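Local coordinates for separin (Saccharomyces cerevisiae, PDB 5U1T), which cleaves the SCC1 subunit of cohesin at the onset of anaphase as a caspase-like cysteine protease, and is held inactive by securin for most of the cell cycle, at residues 598-602 with 603-607; 636-639 with 640-643; 1277-1280 with 1281-1284. One frame throughout, in Å; residues are numbered along the deposited sequence.

Contact 1: 598-602 with 603-607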
ATOM      1  N   GLU A 598       7.258  17.992 -29.330  1.00 78.43           N
ATOM      2  CA  GLU A 598       6.158  17.111 -29.697  1.00 73.32           C
ATOM      3  C   GLU A 598       5.277  16.796 -28.491  1.00 71.75           C
ATOM      4  O   GLU A 598       5.749  16.750 -27.350  1.00 77.24           O
ATOM      5  CB  GLU A 598       6.707  15.822 -30.304  1.00 70.83           C
ATOM      6  CG  GLU A 598       5.681  14.740 -30.546  1.00 67.19           C
ATOM      7  CD  GLU A 598       6.321  13.482 -31.077  1.00 71.54           C
ATOM      8  OE1 GLU A 598       5.822  12.371 -30.755  1.00 66.80           O
ATOM      9  OE2 GLU A 598       7.324  13.619 -31.825  1.00 70.64           O
ATOM     10  N   ARG A 599       3.992  16.611 -28.771  1.00 70.32           N
ATOM     11  CA  ARG A 599       3.014  16.136 -27.807  1.00 69.04           C
ATOM     12  C   ARG A 599       3.435  14.811 -27.197  1.00 72.08           C
ATOM     13  O   ARG A 599       4.056  13.976 -27.840  1.00 76.92           O
ATOM     14  CB  ARG A 599       1.658  15.989 -28.481  1.00 68.71           C
ATOM     15  CG  ARG A 599       0.503  15.965 -27.552  1.00 66.19           C
ATOM     16  CD  ARG A 599      -0.795  16.133 -28.316  1.00 77.43           C
ATOM     17  NE  ARG A 599      -1.909  16.104 -27.378  1.00 89.00           N
ATOM     18  CZ  ARG A 599      -2.474  14.987 -26.912  1.00 96.64           C
ATOM     19  NH1 ARG A 599      -3.474  15.073 -26.028  1.00101.07           N
ATOM     20  NH2 ARG A 599      -2.041  13.783 -27.319  1.00 90.40           N
ATOM     21  N   ILE A 600       3.083  14.618 -25.954  1.00 74.06           N
ATOM     22  CA  ILE A 600       3.611  13.499 -25.255  1.00 68.46           C
ATOM     23  C   ILE A 600       2.638  12.381 -25.401  1.00 60.83           C
ATOM     24  O   ILE A 600       1.457  12.567 -25.291  1.00 61.40           O
ATOM     25  CB  ILE A 600       3.845  13.853 -23.800  1.00 66.49           C
ATOM     26  CG1 ILE A 600       4.870  14.947 -23.749  1.00 69.81           C
ATOM     27  CG2 ILE A 600       4.417  12.689 -23.044  1.00 62.84           C
ATOM     28  CD1 ILE A 600       6.206  14.475 -24.228  1.00 63.17           C
ATOM     29  N   SER A 601       3.168  11.201 -25.643  1.00 61.86           N
ATOM     30  CA  SER A 601       2.403   9.963 -25.710  1.00 62.96           C
ATOM     31  C   SER A 601       1.717   9.582 -24.432  1.00 59.15           C
ATOM     32  O   SER A 601       2.126   9.963 -23.374  1.00 63.79           O
ATOM     33  CB  SER A 601       3.270   8.780 -26.159  1.00 59.47           C
ATOM     34  OG  SER A 601       4.655   9.033 -26.126  1.00 70.21           O
ATOM     35  N   SER A 602       0.681   8.781 -24.540  1.00 59.18           N
ATOM     36  CA  SER A 602       0.038   8.266 -23.375  1.00 54.43           C
ATOM     37  C   SER A 602       0.893   7.141 -22.936  1.00 60.45           C
ATOM     38  O   SER A 602       0.913   6.779 -21.792  1.00 62.50           O
ATOM     39  CB  SER A 602      -1.359   7.794 -23.695  1.00 51.01           C
ATOM     40  OG  SER A 602      -1.328   6.553 -24.338  1.00 60.12           O
ATOM     41  N   PHE A 603       1.614   6.581 -23.873  1.00 57.39           N
ATOM     42  CA  PHE A 603       2.563   5.534 -23.561  1.00 58.46           C
ATOM     43  C   PHE A 603       3.632   6.084 -22.601  1.00 55.84           C
ATOM     44  O   PHE A 603       4.067   5.407 -21.670  1.00 57.25           O
ATOM     45  CB  PHE A 603       3.179   5.021 -24.852  1.00 51.85           C
ATOM     46  CG  PHE A 603       4.140   3.903 -24.682  1.00 48.52           C
ATOM     47  CD1 PHE A 603       3.702   2.639 -24.317  1.00 47.11           C
ATOM     48  CD2 PHE A 603       5.485   4.091 -24.953  1.00 48.27           C
ATOM     49  CE1 PHE A 603       4.582   1.590 -24.216  1.00 43.72           C
ATOM     50  CE2 PHE A 603       6.376   3.041 -24.834  1.00 49.77           C
ATOM     51  CZ  PHE A 603       5.914   1.785 -24.469  1.00 42.32           C
ATOM     52  N   GLU A 604       4.048   7.322 -22.825  1.00 56.35           N
ATOM     53  CA  GLU A 604       5.061   7.903 -21.971  1.00 57.91           C
ATOM     54  C   GLU A 604       4.469   8.404 -20.639  1.00 60.43           C
ATOM     55  O   GLU A 604       5.064   8.186 -19.588  1.00 55.88           O
ATOM     56  CB  GLU A 604       5.790   9.029 -22.684  1.00 54.54           C
ATOM     57  CG  GLU A 604       6.966   9.511 -21.893  1.00 58.92           C
ATOM     58  CD  GLU A 604       7.585  10.732 -22.486  1.00 58.48           C
ATOM     59  OE1 GLU A 604       8.124  11.542 -21.718  1.00 60.11           O
ATOM     60  OE2 GLU A 604       7.521  10.894 -23.725  1.00 71.54           O
ATOM     61  N   MET A 605       3.305   9.055 -20.706  1.00 61.29           N
ATOM     62  CA  MET A 605       2.525   9.446 -19.528  1.00 61.31           C
ATOM     63  C   MET A 605       2.336   8.317 -18.524  1.00 58.42           C
ATOM     64  O   MET A 605       2.586   8.478 -17.333  1.00 59.90           O
ATOM     65  CB  MET A 605       1.141   9.956 -19.939  1.00 62.32           C
ATOM     66  CG  MET A 605       1.159  11.218 -20.771  1.00 65.33           C
ATOM     67  SD  MET A 605       1.873  12.536 -19.779  1.00 78.93           S
ATOM     68  CE  MET A 605       3.548  12.666 -20.452  1.00 69.07           C
ATOM     69  N   ASP A 606       1.861   7.183 -19.017  1.00 57.25           N
ATOM     70  CA  ASP A 606       1.630   6.022 -18.181  1.00 56.38           C
ATOM     71  C   ASP A 606       2.929   5.491 -17.649  1.00 59.49           C
ATOM     72  O   ASP A 606       2.967   4.945 -16.561  1.00 52.99           O
ATOM     73  CB  ASP A 606       0.919   4.918 -18.951  1.00 53.84           C
ATOM     74  CG  ASP A 606      -0.467   5.316 -19.386  1.00 66.53           C
ATOM     75  OD1 ASP A 606      -0.953   6.402 -18.961  1.00 67.22           O
ATOM     76  OD2 ASP A 606      -1.071   4.535 -20.161  1.00 71.50           O
ATOM     77  N   PHE A 607       3.989   5.642 -18.441  1.00 58.28           N
ATOM     78  CA  PHE A 607       5.309   5.164 -18.053  1.00 56.61           C
ATOM     79  C   PHE A 607       5.825   5.917 -16.826  1.00 59.27           C
ATOM     80  O   PHE A 607       6.268   5.310 -15.842  1.00 56.21           O
ATOM     81  CB  PHE A 607       6.300   5.313 -19.205  1.00 50.01           C
ATOM     82  CG  PHE A 607       7.731   5.246 -18.774  1.00 53.87           C
ATOM     83  CD1 PHE A 607       8.273   4.060 -18.299  1.00 55.23           C
ATOM     84  CD2 PHE A 607       8.542   6.374 -18.832  1.00 56.08           C
ATOM     85  CE1 PHE A 607       9.594   3.999 -17.885  1.00 54.07           C
ATOM     86  CE2 PHE A 607       9.865   6.316 -18.425  1.00 56.44           C
ATOM     87  CZ  PHE A 607      10.389   5.122 -17.951  1.00 53.50           C
TER
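Ser601 and Met605 mark the start of helix 602-617. Segment 598-602 arrives as an extended loop, and Ser601 sits at the N-cap position. Met605 N donates to Ser601 O at 3.1 Å in a nearly straight bond, 174° at the hydrogen. Glu604 N gives the same oxygen a second, weak bond. Asp606 N then bonds to Ser602 O at 3.0 Å. The bonds of Met605 N and Asp606 N are the i to i+4 bonds of the first turn; that of Glu604 N reaches back only three residues.

Among the side chains, Met605 reaches back along the loop. Its CG lies beside the backbone N (chi1 -64°), and further bends in the chain carry the sulfur toward Ile600. Met605 SD is 4.1 Å from Ile600 CG2. The methyl CE is modelled too close to Ile600, so its exact position is doubtful. Met605 also packs on Tyr638 and Ile641. Glu604 extends from the helix, and its OE2 passes 3.6 Å from Ile600 CG2. Its OE1 is hydrogen-bonded with the hydroxyls of Tyr638 and Tyr585, and its OE2 with Trp589 NE1. These partners fix the carboxylate and would probably stabilise its charge. An alanine in place of Met605 is likely to leave a gap beside Tyr638 and Ile641 and takes the sulfur from beside Ile600.

The contact joins several helices of the helical domain. Helix 635-638 covers Ile600 and Met605. Phe603 packs on Phe474 of helix 470-485 and on Val563 of helix 557-572. An aromatic side chain of another protein chain also meets the Phe603 ring.

Contact 2: 636-639 with 640-643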
ATOM      1  N   LYS A 636       5.609  22.624 -19.858  1.00 81.16           N
ATOM      2  CA  LYS A 636       5.116  22.912 -21.204  1.00 82.00           C
ATOM      3  C   LYS A 636       4.546  21.676 -21.891  1.00 84.33           C
ATOM      4  O   LYS A 636       3.692  21.786 -22.763  1.00 88.12           O
ATOM      5  CB  LYS A 636       6.240  23.506 -22.068  1.00 85.41           C
ATOM      6  CG  LYS A 636       5.828  23.945 -23.488  1.00 86.45           C
ATOM      7  CD  LYS A 636       7.004  24.568 -24.252  1.00 82.23           C
ATOM      8  CE  LYS A 636       6.632  24.905 -25.689  1.00 81.39           C
ATOM      9  NZ  LYS A 636       7.832  25.242 -26.515  1.00 81.71           N
ATOM     10  N   TYR A 637       5.014  20.504 -21.480  1.00 81.32           N
ATOM     11  CA  TYR A 637       4.656  19.256 -22.128  1.00 73.49           C
ATOM     12  C   TYR A 637       4.035  18.256 -21.180  1.00 77.33           C
ATOM     13  O   TYR A 637       3.318  17.342 -21.602  1.00 73.48           O
ATOM     14  CB  TYR A 637       5.895  18.637 -22.770  1.00 77.22           C
ATOM     15  CG  TYR A 637       6.472  19.500 -23.864  1.00 85.16           C
ATOM     16  CD1 TYR A 637       7.381  20.514 -23.569  1.00 86.68           C
ATOM     17  CD2 TYR A 637       6.093  19.319 -25.192  1.00 80.55           C
ATOM     18  CE1 TYR A 637       7.910  21.315 -24.571  1.00 89.23           C
ATOM     19  CE2 TYR A 637       6.612  20.115 -26.194  1.00 85.12           C
ATOM     20  CZ  TYR A 637       7.521  21.116 -25.880  1.00 86.54           C
ATOM     21  OH  TYR A 637       8.043  21.915 -26.878  1.00 87.16           O
ATOM     22  N   TYR A 638       4.324  18.410 -19.892  1.00 78.28           N
ATOM     23  CA  TYR A 638       3.966  17.364 -18.954  1.00 70.22           C
ATOM     24  C   TYR A 638       2.963  17.850 -17.942  1.00 73.22           C
ATOM     25  O   TYR A 638       2.828  17.266 -16.868  1.00 73.46           O
ATOM     26  CB  TYR A 638       5.216  16.834 -18.267  1.00 67.14           C
ATOM     27  CG  TYR A 638       6.127  16.071 -19.200  1.00 66.48           C
ATOM     28  CD1 TYR A 638       5.958  14.702 -19.399  1.00 60.22           C
ATOM     29  CD2 TYR A 638       7.150  16.719 -19.897  1.00 65.01           C
ATOM     30  CE1 TYR A 638       6.788  13.996 -20.245  1.00 60.79           C
ATOM     31  CE2 TYR A 638       7.984  16.018 -20.759  1.00 62.77           C
ATOM     32  CZ  TYR A 638       7.793  14.657 -20.930  1.00 61.94           C
ATOM     33  OH  TYR A 638       8.625  13.952 -21.765  1.00 57.49           O
ATOM     34  N   SER A 639       2.242  18.906 -18.300  1.00 75.84           N
ATOM     35  CA  SER A 639       1.342  19.556 -17.357  1.00 75.30           C
ATOM     36  C   SER A 639       0.285  18.591 -16.847  1.00 70.18           C
ATOM     37  O   SER A 639      -0.150  18.703 -15.699  1.00 78.80           O
ATOM     38  CB  SER A 639       0.666  20.773 -17.991  1.00 82.82           C
ATOM     39  OG  SER A 639      -0.606  20.428 -18.525  1.00 74.26           O
ATOM     40  N   SER A 640      -0.118  17.643 -17.689  1.00 68.19           N
ATOM     41  CA  SER A 640      -1.189  16.705 -17.339  1.00 76.67           C
ATOM     42  C   SER A 640      -0.751  15.735 -16.250  1.00 71.14           C
ATOM     43  O   SER A 640      -1.564  15.173 -15.516  1.00 69.93           O
ATOM     44  CB  SER A 640      -1.655  15.918 -18.582  1.00 79.99           C
ATOM     45  OG  SER A 640      -0.836  14.783 -18.851  1.00 74.56           O
ATOM     46  N   ILE A 641       0.553  15.552 -16.149  1.00 72.66           N
ATOM     47  CA  ILE A 641       1.111  14.539 -15.276  1.00 72.74           C
ATOM     48  C   ILE A 641       1.653  15.155 -13.981  1.00 75.45           C
ATOM     49  O   ILE A 641       1.880  14.451 -13.007  1.00 73.45           O
ATOM     50  CB  ILE A 641       2.214  13.789 -16.013  1.00 67.64           C
ATOM     51  CG1 ILE A 641       2.184  12.324 -15.687  1.00 66.80           C
ATOM     52  CG2 ILE A 641       3.592  14.363 -15.713  1.00 67.73           C
ATOM     53  CD1 ILE A 641       3.326  11.641 -16.338  1.00 72.33           C
ATOM     54  N   VAL A 642       1.837  16.477 -13.983  1.00 73.93           N
ATOM     55  CA  VAL A 642       2.384  17.224 -12.848  1.00 69.95           C
ATOM     56  C   VAL A 642       1.647  17.009 -11.504  1.00 71.42           C
ATOM     57  O   VAL A 642       2.278  17.064 -10.447  1.00 73.70           O
ATOM     58  CB  VAL A 642       2.429  18.742 -13.177  1.00 70.75           C
ATOM     59  CG1 VAL A 642       2.762  19.571 -11.943  1.00 71.25           C
ATOM     60  CG2 VAL A 642       3.447  19.009 -14.265  1.00 68.04           C
ATOM     61  N   PRO A 643       0.323  16.764 -11.526  1.00 71.08           N
ATOM     62  CA  PRO A 643      -0.289  16.283 -10.275  1.00 70.77           C
ATOM     63  C   PRO A 643       0.419  15.065  -9.669  1.00 73.29           C
ATOM     64  O   PRO A 643       0.440  14.900  -8.441  1.00 76.19           O
ATOM     65  CB  PRO A 643      -1.713  15.905 -10.707  1.00 76.46           C
ATOM     66  CG  PRO A 643      -2.014  16.866 -11.811  1.00 81.04           C
ATOM     67  CD  PRO A 643      -0.700  17.133 -12.526  1.00 73.64           C
TER
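Ser640 follows Ser639 at the bend between helices 635-638 and 642-655. Its side chain touches Met605 of helix 602-617. Ile641 N donates to Tyr638 O at 2.9 Å, with 151° at the hydrogen. Of the three backbone bonds between the segments, only this one is not weak. Ile641 CG2 lies 3.9 Å from Tyr638 CB and near the plane of the aromatic ring, at its edge. Val642 N is shared between two weak bonds, to Tyr638 O at 3.2 Å and to Ser639 O at 3.4 Å. Val642 CG2 sits beside its own backbone N, with CG1 anti to that N (chi1 170°). This puts CG2 against the bend, 3.2 Å from Tyr638 O and beside Ser639 CA. Pro643 has no N-H to offer. Its ring carbon CD instead approaches Ser639 O at 3.6 Å, where the next helical donor would otherwise lie.

The bend thus joins two successive helices in a helical array. Tyr638 packs on Tyr585, Trp589 and Leu590 of helix 578-590. Ile631 of helix 621-633 touches both Tyr638 and Ile641, while Val608 of helix 602-617 packs on Ile641.

Contact 3: 1277-1280 with 1281-1284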
ATOM      1  N   GLY A1277      31.542  15.683  68.431  1.00 49.41           N
ATOM      2  CA  GLY A1277      30.241  16.268  68.695  1.00 44.80           C
ATOM      3  C   GLY A1277      29.702  15.875  70.054  1.00 52.31           C
ATOM      4  O   GLY A1277      30.480  15.632  70.980  1.00 47.91           O
ATOM      5  N   ASN A1278      28.377  15.807  70.148  1.00 40.90           N
ATOM      6  CA  ASN A1278      27.677  15.435  71.363  1.00 46.87           C
ATOM      7  C   ASN A1278      26.502  14.524  71.002  1.00 53.05           C
ATOM      8  O   ASN A1278      26.247  14.298  69.830  1.00 54.43           O
ATOM      9  CB  ASN A1278      27.208  16.687  72.131  1.00 54.47           C
ATOM     10  CG  ASN A1278      26.106  17.444  71.407  1.00 51.92           C
ATOM     11  OD1 ASN A1278      25.188  16.849  70.852  1.00 52.41           O
ATOM     12  ND2 ASN A1278      26.193  18.762  71.416  1.00 48.48           N
ATOM     13  N   PRO A1279      25.783  13.989  71.998  1.00 53.93           N
ATOM     14  CA  PRO A1279      24.708  13.099  71.540  1.00 54.40           C
ATOM     15  C   PRO A1279      23.550  13.768  70.770  1.00 51.51           C
ATOM     16  O   PRO A1279      22.768  13.063  70.146  1.00 55.67           O
ATOM     17  CB  PRO A1279      24.214  12.484  72.860  1.00 51.85           C
ATOM     18  CG  PRO A1279      25.447  12.383  73.660  1.00 49.82           C
ATOM     19  CD  PRO A1279      26.183  13.675  73.380  1.00 48.38           C
ATOM     20  N   ALA A1280      23.446  15.090  70.815  1.00 54.79           N
ATOM     21  CA  ALA A1280      22.347  15.779  70.148  1.00 54.13           C
ATOM     22  C   ALA A1280      22.658  15.956  68.673  1.00 57.92           C
ATOM     23  O   ALA A1280      21.771  16.278  67.875  1.00 59.96           O
ATOM     24  CB  ALA A1280      22.071  17.124  70.800  1.00 48.96           C
ATOM     25  N   MET A1281      23.910  15.727  68.294  1.00 53.90           N
ATOM     26  CA  MET A1281      24.270  15.804  66.889  1.00 52.33           C
ATOM     27  C   MET A1281      24.388  14.449  66.239  1.00 56.25           C
ATOM     28  O   MET A1281      24.646  14.376  65.035  1.00 59.82           O
ATOM     29  CB  MET A1281      25.583  16.556  66.718  1.00 55.36           C
ATOM     30  CG  MET A1281      25.535  17.991  67.185  1.00 52.58           C
ATOM     31  SD  MET A1281      27.203  18.550  67.569  1.00 61.16           S
ATOM     32  CE  MET A1281      28.016  17.657  66.236  1.00 58.82           C
ATOM     33  N   PHE A1282      24.217  13.373  67.007  1.00 48.95           N
ATOM     34  CA  PHE A1282      24.376  12.042  66.428  1.00 53.28           C
ATOM     35  C   PHE A1282      23.291  11.741  65.405  1.00 53.70           C
ATOM     36  O   PHE A1282      22.142  12.142  65.582  1.00 53.67           O
ATOM     37  CB  PHE A1282      24.359  10.951  67.494  1.00 54.39           C
ATOM     38  CG  PHE A1282      25.535  10.977  68.427  1.00 55.06           C
ATOM     39  CD1 PHE A1282      26.656  11.761  68.156  1.00 51.19           C
ATOM     40  CD2 PHE A1282      25.511  10.222  69.587  1.00 45.45           C
ATOM     41  CE1 PHE A1282      27.726  11.789  69.048  1.00 50.73           C
ATOM     42  CE2 PHE A1282      26.574  10.247  70.473  1.00 52.81           C
ATOM     43  CZ  PHE A1282      27.679  11.023  70.207  1.00 51.48           C
ATOM     44  N   ILE A1283      23.655  11.017  64.350  1.00 53.30           N
ATOM     45  CA  ILE A1283      22.660  10.529  63.393  1.00 54.24           C
ATOM     46  C   ILE A1283      21.769   9.468  64.021  1.00 51.72           C
ATOM     47  O   ILE A1283      22.254   8.445  64.465  1.00 51.28           O
ATOM     48  CB  ILE A1283      23.305   9.920  62.149  1.00 51.38           C
ATOM     49  CG1 ILE A1283      24.110  10.962  61.414  1.00 45.42           C
ATOM     50  CG2 ILE A1283      22.263   9.348  61.232  1.00 48.36           C
ATOM     51  CD1 ILE A1283      25.036  10.336  60.420  1.00 51.35           C
ATOM     52  N   LYS A1284      20.465   9.700  64.039  1.00 54.52           N
ATOM     53  CA  LYS A1284      19.554   8.724  64.610  1.00 53.73           C
ATOM     54  C   LYS A1284      18.971   7.830  63.514  1.00 58.25           C
ATOM     55  O   LYS A1284      18.569   8.306  62.456  1.00 62.02           O
ATOM     56  CB  LYS A1284      18.454   9.432  65.415  1.00 60.95           C
ATOM     57  CG  LYS A1284      18.990  10.264  66.634  1.00 66.21           C
ATOM     58  CD  LYS A1284      19.139   9.456  67.965  1.00 65.25           C
ATOM     59  CE  LYS A1284      19.650  10.347  69.133  1.00 69.68           C
ATOM     60  NZ  LYS A1284      19.256   9.906  70.548  1.00 73.82           N
TER
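Asn1278 to Met1281 form a type I beta turn, closed by Met1281 N donating to Asn1278 O at 3.1 Å. A weak bond from Phe1282 N to Pro1279 O continues the bend by one residue. The side chain of Asn1278 reinforces it. Its CG stands between the backbone N and the carbonyl carbon (chi1 69°), which brings OD1 over the turn. OD1 lies very close to Ala1280 N, 2.5 Å in the model, in the geometry of an Asx turn, though the length is doubtful. It also takes a weak bond from Met1281 N at 3.1 Å.

Phe1282 folds back under the turn. Pro1279 CA lies over the centre of its ring in a CH-pi contact, 3.6 Å from the centroid. Asn1278 O covers the same face nearer the rim. Pro1279 CG and Phe1282 CE2 meet at 4.0 Å, the two side chains lying side by side. Met1281 crosses Asn1278 at about a right angle. A bend at its chi3 (37°) sets CE 3.6 Å from Gly1277 CA.

The turn is at the surface, in the loop joining helices 1271-1275 and 1287-1294. Helix 1252-1269 lies against it. His1267 meets the Phe1282 ring edge-to-face, and Tyr1263 makes a cation-pi contact with Lys1284.

Contacts 1 and 2 are partly buried neighbours in the helical domain, with centres 10 Å apart. They touch directly: Glu604 is linked to the Tyr638 hydroxyl, and Met605 O packs on Ile641 CD1. Contact 1 opens helix 602-617; contact 2 links helices 635-638 and 642-655 and packs on it. Contact 1 is a helix start with a buried, well-bonded carboxylate. Contact 2 is a bend in which two of three backbone bonds are weak, with apolar packing. Contact 3 stands apart at the surface, its nearest atoms about 73 Å from contact 2, in the C50 peptidase region. There, a side-chain amide and an aromatic face shape a loop turn. All three lie away from the probable active-site cysteine.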